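Local coordinates for protein 3-chlorocatechol 1,2-dioxygenase (Rhodococcus opacus, PDB 2BOY) that probably catalyses the iron(III)-dependent intradiol cleavage of catechol-type rings, chlorocatechols among them, in the breakdown of aromatic compounds, at residues A[89-94]-A[158-163]; A[104-109]-A[244-249]; A[123-128]-A[144-149]; A[210-215]-A[230-235]. All coordinates share one frame; numbering follows the deposited sequence.

Contact 1. Residues A[89-94]-A[158-163]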
# COMPACT_ATOMS: atom_id res chain seq x y z
N PRO A 89 21.79 -33.85 22.65
CA PRO A 89 20.42 -33.99 22.13
C PRO A 89 19.84 -32.61 21.86
O PRO A 89 19.88 -31.72 22.70
CB PRO A 89 19.68 -34.66 23.30
CG PRO A 89 20.35 -34.10 24.50
CD PRO A 89 21.80 -33.88 24.13
N TYR A 90 19.34 -32.44 20.64
CA TYR A 90 18.88 -31.15 20.16
C TYR A 90 17.85 -30.52 21.05
O TYR A 90 16.78 -31.10 21.30
CB TYR A 90 18.24 -31.35 18.79
CG TYR A 90 19.20 -31.78 17.70
CD1 TYR A 90 18.76 -32.60 16.66
CD2 TYR A 90 20.51 -31.28 17.66
CE1 TYR A 90 19.59 -32.92 15.59
CE2 TYR A 90 21.37 -31.62 16.59
CZ TYR A 90 20.89 -32.44 15.57
OH TYR A 90 21.68 -32.79 14.49
N THR A 91 18.18 -29.32 21.50
CA THR A 91 17.35 -28.52 22.40
C THR A 91 17.34 -27.07 21.94
O THR A 91 18.41 -26.44 21.77
CB THR A 91 17.94 -28.61 23.83
OG1 THR A 91 17.98 -29.99 24.24
CG2 THR A 91 17.01 -27.92 24.82
N MET A 92 16.15 -26.52 21.70
CA MET A 92 16.04 -25.13 21.27
C MET A 92 16.60 -24.20 22.35
O MET A 92 16.48 -24.54 23.55
CB MET A 92 14.57 -24.76 20.98
CG MET A 92 13.93 -25.51 19.75
SD MET A 92 14.78 -25.11 18.20
CE MET A 92 14.11 -23.50 17.85
N PRO A 93 17.23 -23.08 21.95
CA PRO A 93 17.80 -22.14 22.94
C PRO A 93 16.72 -21.56 23.84
O PRO A 93 15.75 -20.96 23.35
CB PRO A 93 18.51 -21.08 22.07
CG PRO A 93 18.90 -21.86 20.77
CD PRO A 93 17.60 -22.72 20.56
N MET A 94 16.86 -21.86 25.15
CA MET A 94 15.86 -21.48 26.12
C MET A 94 16.56 -20.95 27.38
O MET A 94 17.70 -21.32 27.66
CB MET A 94 15.03 -22.72 26.50
CG MET A 94 14.12 -23.16 25.40
SD MET A 94 13.08 -24.53 25.81
CE MET A 94 14.23 -25.85 25.64
N THR A 158 15.27 -35.68 16.91
CA THR A 158 14.39 -35.46 18.04
C THR A 158 14.76 -34.10 18.54
O THR A 158 15.96 -33.81 18.70
CB THR A 158 14.69 -36.52 19.14
OG1 THR A 158 14.27 -37.82 18.69
CG2 THR A 158 13.85 -36.27 20.39
N LEU A 159 13.75 -33.26 18.78
CA LEU A 159 14.01 -31.87 19.18
C LEU A 159 13.22 -31.56 20.44
O LEU A 159 12.00 -31.81 20.48
CB LEU A 159 13.64 -30.92 18.03
CG LEU A 159 13.75 -29.38 18.29
CD1 LEU A 159 15.18 -29.00 18.57
CD2 LEU A 159 13.20 -28.59 17.10
N ARG A 160 13.90 -31.02 21.46
CA ARG A 160 13.20 -30.57 22.66
C ARG A 160 12.97 -29.05 22.64
O ARG A 160 13.88 -28.25 22.42
CB ARG A 160 13.98 -30.94 23.93
CG ARG A 160 13.37 -30.40 25.20
CD ARG A 160 13.99 -30.92 26.51
NE ARG A 160 14.15 -29.81 27.47
CZ ARG A 160 15.32 -29.45 28.02
NH1 ARG A 160 16.44 -30.12 27.74
NH2 ARG A 160 15.38 -28.41 28.87
N THR A 161 11.74 -28.65 22.91
CA THR A 161 11.42 -27.25 22.98
C THR A 161 10.25 -27.08 23.94
O THR A 161 10.04 -27.93 24.82
CB THR A 161 11.19 -26.72 21.54
OG1 THR A 161 10.96 -25.34 21.58
CG2 THR A 161 9.95 -27.34 20.86
N ILE A 162 9.57 -25.95 23.84
CA ILE A 162 8.39 -25.67 24.64
C ILE A 162 7.27 -25.39 23.65
O ILE A 162 7.56 -25.00 22.53
CB ILE A 162 8.74 -24.49 25.61
CG1 ILE A 162 9.24 -25.11 26.93
CG2 ILE A 162 7.59 -23.55 25.83
CD1 ILE A 162 10.26 -24.25 27.67
N VAL A 163 6.02 -25.69 24.00
CA VAL A 163 4.89 -25.35 23.12
C VAL A 163 4.76 -23.84 23.01
O VAL A 163 4.59 -23.17 24.04
CB VAL A 163 3.55 -25.99 23.62
CG1 VAL A 163 2.42 -25.70 22.65
CG2 VAL A 163 3.71 -27.51 23.78
O HOH W 1 18.42 -34.96 19.51
O HOH W 2 16.15 -33.77 22.08

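Contact 2. Residues A[104-109]-A[244-249]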
# COMPACT_ATOMS: atom_id res chain seq x y z
N ILE A 104 8.34 -32.53 22.95
CA ILE A 104 9.35 -33.37 22.28
C ILE A 104 8.85 -33.61 20.88
O ILE A 104 7.76 -34.20 20.67
CB ILE A 104 9.62 -34.70 23.02
CG1 ILE A 104 9.97 -34.44 24.50
CG2 ILE A 104 10.68 -35.51 22.30
CD1 ILE A 104 11.19 -33.51 24.75
N PHE A 105 9.64 -33.14 19.92
CA PHE A 105 9.23 -33.19 18.51
C PHE A 105 10.10 -34.22 17.77
O PHE A 105 11.33 -34.11 17.78
CB PHE A 105 9.32 -31.79 17.87
CG PHE A 105 8.90 -31.75 16.42
CD1 PHE A 105 9.70 -32.31 15.43
CD2 PHE A 105 7.69 -31.14 16.05
CE1 PHE A 105 9.32 -32.31 14.06
CE2 PHE A 105 7.30 -31.08 14.68
CZ PHE A 105 8.13 -31.71 13.69
N ARG A 106 9.47 -35.27 17.23
CA ARG A 106 10.19 -36.32 16.52
C ARG A 106 9.96 -36.09 15.04
O ARG A 106 8.83 -36.24 14.53
CB ARG A 106 9.66 -37.71 16.94
CG ARG A 106 9.86 -37.99 18.43
CD ARG A 106 9.27 -39.34 18.93
NE ARG A 106 9.31 -39.44 20.41
CZ ARG A 106 10.43 -39.55 21.09
NH1 ARG A 106 11.56 -39.58 20.41
NH2 ARG A 106 10.43 -39.65 22.43
N GLY A 107 11.04 -35.71 14.33
CA GLY A 107 10.96 -35.40 12.91
C GLY A 107 11.55 -36.50 12.04
O GLY A 107 12.43 -37.26 12.46
N GLU A 108 11.04 -36.58 10.81
CA GLU A 108 11.64 -37.44 9.81
C GLU A 108 11.53 -36.66 8.49
O GLU A 108 10.52 -35.96 8.25
CB GLU A 108 10.87 -38.79 9.70
CG GLU A 108 11.54 -39.81 8.73
CD GLU A 108 10.71 -41.06 8.47
OE1 GLU A 108 9.45 -40.99 8.52
OE2 GLU A 108 11.32 -42.12 8.15
N VAL A 109 12.55 -36.80 7.66
CA VAL A 109 12.53 -36.22 6.32
C VAL A 109 12.83 -37.35 5.32
O VAL A 109 13.85 -38.04 5.47
CB VAL A 109 13.55 -35.07 6.10
CG1 VAL A 109 13.32 -34.43 4.69
CG2 VAL A 109 13.48 -33.95 7.24
N GLU A 244 4.38 -34.86 23.35
CA GLU A 244 5.18 -35.40 22.26
C GLU A 244 4.39 -35.36 20.96
O GLU A 244 3.15 -35.51 20.95
CB GLU A 244 5.60 -36.82 22.62
CG GLU A 244 6.24 -37.60 21.52
CD GLU A 244 6.48 -39.04 21.98
OE1 GLU A 244 5.92 -39.97 21.35
OE2 GLU A 244 7.18 -39.22 23.01
N THR A 245 5.10 -35.14 19.86
CA THR A 245 4.47 -35.11 18.55
C THR A 245 5.46 -35.60 17.48
O THR A 245 6.63 -35.68 17.75
CB THR A 245 3.92 -33.69 18.27
OG1 THR A 245 3.04 -33.74 17.12
CG2 THR A 245 5.03 -32.71 17.84
N SER A 246 4.97 -35.97 16.30
CA SER A 246 5.79 -36.58 15.26
C SER A 246 5.33 -35.94 13.98
O SER A 246 4.13 -35.63 13.82
CB SER A 246 5.51 -38.09 15.13
OG SER A 246 5.94 -38.76 16.30
N TYR A 247 6.26 -35.73 13.07
CA TYR A 247 5.91 -35.24 11.74
C TYR A 247 6.88 -35.78 10.72
O TYR A 247 8.08 -35.88 10.99
CB TYR A 247 5.92 -33.70 11.65
CG TYR A 247 5.27 -33.18 10.38
CD1 TYR A 247 3.87 -33.14 10.25
CD2 TYR A 247 6.05 -32.75 9.33
CE1 TYR A 247 3.26 -32.68 9.05
CE2 TYR A 247 5.50 -32.30 8.16
CZ TYR A 247 4.09 -32.27 8.02
OH TYR A 247 3.55 -31.79 6.85
N LYS A 248 6.37 -36.06 9.53
CA LYS A 248 7.23 -36.49 8.44
C LYS A 248 7.17 -35.49 7.31
O LYS A 248 6.08 -35.26 6.73
CB LYS A 248 6.78 -37.87 7.90
CG LYS A 248 7.56 -38.32 6.66
CD LYS A 248 7.06 -39.68 6.06
CE LYS A 248 5.81 -39.50 5.15
NZ LYS A 248 4.99 -40.78 4.95
N PHE A 249 8.34 -34.91 7.00
CA PHE A 249 8.51 -33.97 5.89
C PHE A 249 8.99 -34.71 4.63
O PHE A 249 9.73 -35.70 4.71
CB PHE A 249 9.59 -32.93 6.20
CG PHE A 249 9.35 -32.11 7.48
CD1 PHE A 249 9.93 -32.50 8.68
CD2 PHE A 249 8.65 -30.90 7.43
CE1 PHE A 249 9.79 -31.74 9.85
CE2 PHE A 249 8.48 -30.14 8.61
CZ PHE A 249 9.09 -30.56 9.80

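Contact 3. Residues A[123-128]-A[144-149]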
# COMPACT_ATOMS: atom_id res chain seq x y z
N ASP A 123 16.11 -25.22 9.66
CA ASP A 123 16.16 -24.01 10.44
C ASP A 123 14.79 -23.91 11.08
O ASP A 123 13.80 -23.88 10.37
CB ASP A 123 16.35 -22.83 9.50
CG ASP A 123 17.42 -21.87 9.96
OD1 ASP A 123 18.24 -21.44 9.14
OD2 ASP A 123 17.51 -21.46 11.12
N MET A 124 14.71 -23.81 12.40
CA MET A 124 13.38 -23.73 13.05
C MET A 124 13.32 -22.50 13.93
O MET A 124 14.31 -22.17 14.56
CB MET A 124 13.12 -24.99 13.86
CG MET A 124 11.63 -25.26 14.21
SD MET A 124 10.96 -24.32 15.66
CE MET A 124 11.14 -25.51 17.01
N TRP A 125 12.21 -21.76 13.88
CA TRP A 125 12.02 -20.64 14.80
C TRP A 125 10.59 -20.64 15.27
O TRP A 125 9.69 -21.11 14.57
CB TRP A 125 12.44 -19.27 14.19
CG TRP A 125 11.64 -18.75 13.01
CD1 TRP A 125 10.80 -17.68 13.01
CD2 TRP A 125 11.68 -19.22 11.63
NE1 TRP A 125 10.30 -17.45 11.75
CE2 TRP A 125 10.79 -18.40 10.89
CE3 TRP A 125 12.36 -20.27 10.97
CZ2 TRP A 125 10.54 -18.59 9.50
CZ3 TRP A 125 12.12 -20.47 9.60
CH2 TRP A 125 11.20 -19.63 8.88
N GLN A 126 10.38 -20.10 16.46
CA GLN A 126 9.07 -20.12 17.07
C GLN A 126 9.08 -19.01 18.10
O GLN A 126 10.14 -18.55 18.52
CB GLN A 126 8.80 -21.48 17.76
CG GLN A 126 9.73 -21.73 19.00
CD GLN A 126 9.33 -22.94 19.79
OE1 GLN A 126 9.79 -24.04 19.53
NE2 GLN A 126 8.48 -22.73 20.80
N ALA A 127 7.88 -18.66 18.55
CA ALA A 127 7.68 -17.74 19.65
C ALA A 127 7.81 -18.48 20.97
O ALA A 127 7.73 -19.69 21.02
CB ALA A 127 6.29 -17.11 19.54
N ASP A 128 7.99 -17.71 22.05
CA ASP A 128 8.08 -18.32 23.36
C ASP A 128 6.68 -18.52 23.94
O ASP A 128 5.68 -18.31 23.25
CB ASP A 128 9.00 -17.48 24.30
CG ASP A 128 8.35 -16.17 24.76
OD1 ASP A 128 7.20 -15.84 24.39
OD2 ASP A 128 8.97 -15.37 25.48
N LEU A 144 16.95 -16.78 21.03
CA LEU A 144 16.07 -17.61 21.86
C LEU A 144 15.11 -18.28 20.86
O LEU A 144 14.57 -17.59 19.98
CB LEU A 144 15.25 -16.77 22.80
CG LEU A 144 14.63 -17.55 23.96
CD1 LEU A 144 15.81 -17.86 24.96
CD2 LEU A 144 13.55 -16.74 24.58
N PHE A 145 14.87 -19.59 21.01
CA PHE A 145 13.87 -20.31 20.22
C PHE A 145 14.12 -20.21 18.71
O PHE A 145 13.19 -20.20 17.92
CB PHE A 145 12.43 -19.88 20.55
CG PHE A 145 11.94 -20.45 21.85
CD1 PHE A 145 11.70 -19.62 22.95
CD2 PHE A 145 11.82 -21.83 21.99
CE1 PHE A 145 11.29 -20.18 24.17
CE2 PHE A 145 11.40 -22.41 23.20
CZ PHE A 145 11.14 -21.57 24.29
N ARG A 146 15.41 -20.22 18.35
CA ARG A 146 15.85 -20.30 16.95
C ARG A 146 17.02 -21.26 16.89
O ARG A 146 18.01 -21.10 17.65
CB ARG A 146 16.31 -18.91 16.49
CG ARG A 146 15.20 -17.85 16.49
CD ARG A 146 15.64 -16.43 16.08
NE ARG A 146 14.55 -15.46 16.12
CZ ARG A 146 13.66 -15.23 15.15
NH1 ARG A 146 13.68 -15.93 13.98
NH2 ARG A 146 12.74 -14.28 15.33
N GLY A 147 16.97 -22.26 15.99
CA GLY A 147 18.06 -23.22 15.92
C GLY A 147 18.12 -23.97 14.60
O GLY A 147 17.10 -24.12 13.91
N LYS A 148 19.30 -24.51 14.32
CA LYS A 148 19.50 -25.36 13.15
C LYS A 148 19.85 -26.77 13.61
O LYS A 148 20.68 -26.95 14.49
CB LYS A 148 20.65 -24.83 12.30
CG LYS A 148 20.33 -23.47 11.69
CD LYS A 148 21.54 -22.93 11.03
CE LYS A 148 21.21 -21.71 10.19
NZ LYS A 148 22.43 -21.37 9.47
N ILE A 149 19.23 -27.75 12.96
CA ILE A 149 19.50 -29.16 13.21
C ILE A 149 19.65 -29.89 11.87
O ILE A 149 19.41 -29.30 10.79
CB ILE A 149 18.35 -29.76 13.98
CG1 ILE A 149 17.06 -29.40 13.27
CG2 ILE A 149 18.30 -29.17 15.40
CD1 ILE A 149 15.90 -30.23 13.65
O HOH W 3 12.15 -16.68 18.73

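Contact 4. Residues A[210-215]-A[230-235]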
# COMPACT_ATOMS: atom_id res chain seq x y z
N PHE A 210 -0.95 -26.78 16.12
CA PHE A 210 -1.34 -27.78 17.14
C PHE A 210 -2.85 -27.96 17.07
O PHE A 210 -3.58 -26.97 17.19
CB PHE A 210 -0.87 -27.31 18.50
CG PHE A 210 0.61 -27.13 18.57
CD1 PHE A 210 1.20 -25.89 18.34
CD2 PHE A 210 1.44 -28.23 18.78
CE1 PHE A 210 2.56 -25.76 18.35
CE2 PHE A 210 2.81 -28.09 18.79
CZ PHE A 210 3.37 -26.85 18.58
N GLU A 211 -3.28 -29.19 16.76
CA GLU A 211 -4.69 -29.59 16.54
C GLU A 211 -5.67 -28.90 17.48
O GLU A 211 -6.70 -28.36 17.08
CB GLU A 211 -4.81 -31.07 16.87
CG GLU A 211 -5.34 -31.90 15.75
CD GLU A 211 -4.97 -33.34 15.92
OE1 GLU A 211 -4.83 -33.80 17.08
OE2 GLU A 211 -4.82 -34.00 14.88
N ASN A 212 -5.31 -28.93 18.75
CA ASN A 212 -6.20 -28.52 19.82
C ASN A 212 -6.17 -27.00 20.07
O ASN A 212 -6.88 -26.51 20.94
CB ASN A 212 -5.78 -29.30 21.06
CG ASN A 212 -4.64 -30.32 20.76
OD1 ASN A 212 -4.66 -31.46 21.24
ND2 ASN A 212 -3.65 -29.91 19.93
N GLY A 213 -5.37 -26.28 19.29
CA GLY A 213 -5.02 -24.91 19.64
C GLY A 213 -6.08 -23.90 19.24
O GLY A 213 -6.83 -24.10 18.29
N GLN A 214 -6.15 -22.79 19.96
CA GLN A 214 -7.13 -21.78 19.58
C GLN A 214 -6.61 -21.09 18.31
O GLN A 214 -5.41 -21.06 18.08
CB GLN A 214 -7.36 -20.79 20.75
CG GLN A 214 -6.11 -20.17 21.31
CD GLN A 214 -6.23 -19.66 22.77
OE1 GLN A 214 -7.29 -19.14 23.18
NE2 GLN A 214 -5.14 -19.78 23.53
N TRP A 215 -7.52 -20.56 17.51
CA TRP A 215 -7.20 -19.79 16.30
C TRP A 215 -6.83 -20.63 15.07
O TRP A 215 -6.60 -20.06 14.02
CB TRP A 215 -6.12 -18.70 16.57
CG TRP A 215 -6.36 -17.92 17.84
CD1 TRP A 215 -5.59 -17.92 18.97
CD2 TRP A 215 -7.43 -16.99 18.09
NE1 TRP A 215 -6.13 -17.07 19.91
CE2 TRP A 215 -7.26 -16.49 19.40
CE3 TRP A 215 -8.52 -16.53 17.34
CZ2 TRP A 215 -8.14 -15.55 19.98
CZ3 TRP A 215 -9.39 -15.59 17.90
CH2 TRP A 215 -9.19 -15.11 19.20
N LEU A 230 -0.70 -30.73 13.92
CA LEU A 230 -0.06 -31.80 14.68
C LEU A 230 -0.97 -32.28 15.78
O LEU A 230 -1.75 -31.48 16.32
CB LEU A 230 1.20 -31.28 15.36
CG LEU A 230 2.33 -30.73 14.48
CD1 LEU A 230 3.41 -30.10 15.37
CD2 LEU A 230 2.93 -31.81 13.58
N SER A 231 -0.87 -33.56 16.11
CA SER A 231 -1.50 -34.12 17.31
C SER A 231 -0.45 -34.27 18.40
O SER A 231 0.68 -34.68 18.15
CB SER A 231 -2.12 -35.48 17.00
OG SER A 231 -1.13 -36.40 16.58
N LEU A 232 -0.84 -33.93 19.62
CA LEU A 232 0.01 -33.98 20.80
C LEU A 232 -0.41 -35.15 21.69
O LEU A 232 -1.63 -35.34 21.95
CB LEU A 232 -0.21 -32.71 21.59
CG LEU A 232 0.83 -31.59 21.60
CD1 LEU A 232 1.74 -31.62 20.37
CD2 LEU A 232 0.17 -30.23 21.85
N ASP A 233 0.57 -35.93 22.16
CA ASP A 233 0.32 -36.94 23.19
C ASP A 233 0.88 -36.47 24.51
O ASP A 233 2.02 -36.03 24.60
CB ASP A 233 0.97 -38.27 22.80
CG ASP A 233 0.31 -38.91 21.57
OD1 ASP A 233 -0.88 -38.62 21.32
OD2 ASP A 233 0.90 -39.73 20.82
N LYS A 234 0.07 -36.54 25.56
CA LYS A 234 0.53 -36.14 26.88
C LYS A 234 1.26 -37.31 27.53
O LYS A 234 0.70 -38.38 27.70
CB LYS A 234 -0.66 -35.72 27.74
CG LYS A 234 -0.29 -34.91 28.97
CD LYS A 234 -1.54 -34.51 29.74
CE LYS A 234 -1.15 -33.77 31.01
NZ LYS A 234 -2.04 -34.12 32.17
N ILE A 235 2.52 -37.08 27.90
CA ILE A 235 3.35 -38.10 28.55
C ILE A 235 3.60 -37.74 30.01
O ILE A 235 4.21 -36.73 30.31
CB ILE A 235 4.72 -38.25 27.84
CG1 ILE A 235 4.58 -38.54 26.33
CG2 ILE A 235 5.63 -39.27 28.58
CD1 ILE A 235 3.59 -39.65 25.95
O HOH W 4 -3.78 -33.58 19.70

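Contact 1. Residues A[89-94]-A[158-163]
Tyr90, Thr91 and Met92 lay an irregular chain along the outer edge of strand 156-162, whose other edge pairs with strand 102-110 in the mixed beta sheet of the dioxygenase domain. The two chains run the same way, yet a single bridge joins them: Arg160 offers both its N-H, to Tyr90 O, and its C=O, which takes the Met92 amide at 2.9 Å between Met92 N and Arg160 O. The bent Met92 side chain fits between Leu159 and Thr161: its CG, set by chi1 of -67°, presses on Thr161 CB at 3.5 Å, a tight fit, and the bend at chi2 then turns SD to both methyls of Leu159, 3.9 Å from CD1. Further on, Met94 crosses Ile162 at a slant, with SD 3.4 Å from Ile162 CD1, and its CE shares one face of the Arg160 guanidinium with Thr91 CG2. That methyl sits off-centre, near the rim, 3.7 Å from Arg160 NH1; chi1 of -58° sends it along the arginine and turns OG1 back to donate to Pro89 O. A glycine in place of Thr91 would probably leave the guanidinium with less cover on this face and Pro89 O without its hydroxyl donor. Thr161 OG1 brushes Met92 CG, but its hydrogen bond goes to Gln126. At the solvent end, one water accepts from Tyr90 N at 2.9 Å and donates to Thr158 O, which also lies at the edge of the Tyr90 ring, 3.4 Å from Tyr90 CB.

Contact 2. Residues A[104-109]-A[244-249]
Glu108 O receives the Phe249 amide in the shortest bond of this contact, 2.7 Å to Phe249 N, and the same oxygen meets Lys248 CA-H and the edge of the Phe249 ring. Strands 102-110 and 241-250 form a parallel ladder within the mixed sheet of a domain related to the transthyretin clan, every residue from Ile104 to Val109 paired with one from Glu244 to Phe249 and the segments only 15° apart. The face bearing Phe105, Thr245, Tyr247 and Phe249 is mostly aromatic. Phe105, its CG anti to the backbone N (chi1 -179°), reaches across the ladder, placing CZ 3.6 Å from Tyr247 CB and CD2 beside Thr245 CG2. Gly107, two residues on, has no side chain; a beta carbon there would be crowded by Phe105 CE1. Trp194 meets both phenylalanine rings, and Leu208 and Leu230 add aliphatic cover. Thr245 OG1 bonds to Ser231 O. The opposite face is polar: Arg106 extends to Glu244, which comes to the guanidinium edge with its carboxylate turned 87° from that plane, making a weak salt bridge of 3.3 Å between Arg106 NH2 and Glu244 OE2. Glu108 meets methylenes of Lys248, OE1 lying 3.7 Å from Lys248 CD, while its OE2 has a long, weak ion pair with Arg156. Back on the aromatic side, within strand 241-250, Tyr247 sets its ring edge over the centre of the Phe249 ring, CD2 standing 3.5 Å above that plane.

Contact 3. Residues A[123-128]-A[144-149]
Gln126 and Phe145 are brought together by their torsions: chi1 of 66° holds Gln126 CG between its own N and C=O, and Phe145, on a left-handed backbone, brings its ring up to the glutamine. Amide and ring meet obliquely, their planes 26° apart, with Gln126 CD 3.5 Å from Phe145 CD2. Asp128 CB touches the ring farther round, at CE1. The amide is held from several directions: NE2 donates to Ala127 O, 3.1 Å away and in the amide plane, and also to Ile162 O, while OE1 bonds with Thr161 OG1. A leucine here would probably leave Ile162 O, Ala127 O and the Thr161 hydroxyl without their amide partner. Behind it the chains pair as an antiparallel ladder, Met124 and Gly147 exchanging two hydrogen bonds, the shorter 2.8 Å from Met124 N to Gly147 O. Gln126 N reaches Phe145 O at 3.2 Å, and a water links Gln126 O with Leu144 O. On the face that carries Asp123, Trp125, Arg146 and Lys148, Arg146 slants across Trp125 with its guanidinium almost parallel to the indole, NH1 3.5 Å from Trp125 CD1; NE bonds to Ser134 OG and NH1 to Tyr78 O. Asp123 and Lys148 run alongside, their charges 4.2 Å apart (OD1 to NZ), short of a salt bridge. The contact as a whole is buried: strand 187-197 flanks strand 121-125 on its other edge, where Trp125 stacks on the iron ligand His193, and strand 156-162 packs against Met124 and Phe145.

Contact 4. Residues A[210-215]-A[230-235]
A single parallel bridge, Phe210 with Leu230, marks where strand 204-210 leaves the side of strand 229-236 in the mixed sheet and turns away. The bond that makes it runs from Glu211 N to Leu230 O, 2.8 Å long and fairly straight at 163°. Immediately beyond, the chain bends through a type I turn from Phe210 to Gly213, closed by Gly213 N donating to Phe210 O. On the inner face, Phe210 points the same way as Leu230 and puts CE2 4.0 Å from Leu230 CD1. Leu232 comes instead to the edge of the ring, its CD1 3.8 Å from Phe210 CD2. The ring is buried further by Leu192 and Ala190 of strand 187-197 and by Leu103 of strand 102-110, and its side chain lies about 6 Å from that of the iron ligand His191. Outside, polar groups take over. Glu211, extended beyond CG, lays its carboxylate over Ser231, with OE1 3.2 Å from Ser231 CB. A water then ties the two chains together: it donates to Glu211 OE1 and to Asn212 OD1, and accepts from Leu232 N at 3.0 Å. The Leu232 amide thus has a solvent partner where direct pairing with 210-215 has ended. Such a mix implies a strand end held by one backbone bond and one bridging water, with apolar packing of Phe210 on Leu230 and Leu232 on the buried side and the charged Glu211 left on the solvent side.

Overall arrangement
All four contacts reach the same mixed sheet within the dioxygenase domain. Contact 3 is the most buried and the nearest to the iron, with Trp125 beside His193; contacts 1, 2 and 4 are partly buried and have exposed residues at their borders. Contact 2 is the long, fully paired ladder, and its strands adjoin those of contacts 1 and 4: strand 102-110 meets strand 156-162 through Phe105 and Leu159, and strand 241-250 meets strand 229-236. Contacts 1 and 3 touch through Thr161 and Gln126, and through Pro93 and Phe145. Chemistry follows place: sparse bridges with waters in contacts 1 and 4, an aromatic inner face and a polar outer one with the Arg106-Glu244 pair in contact 2, an anchored amide inside contact 3.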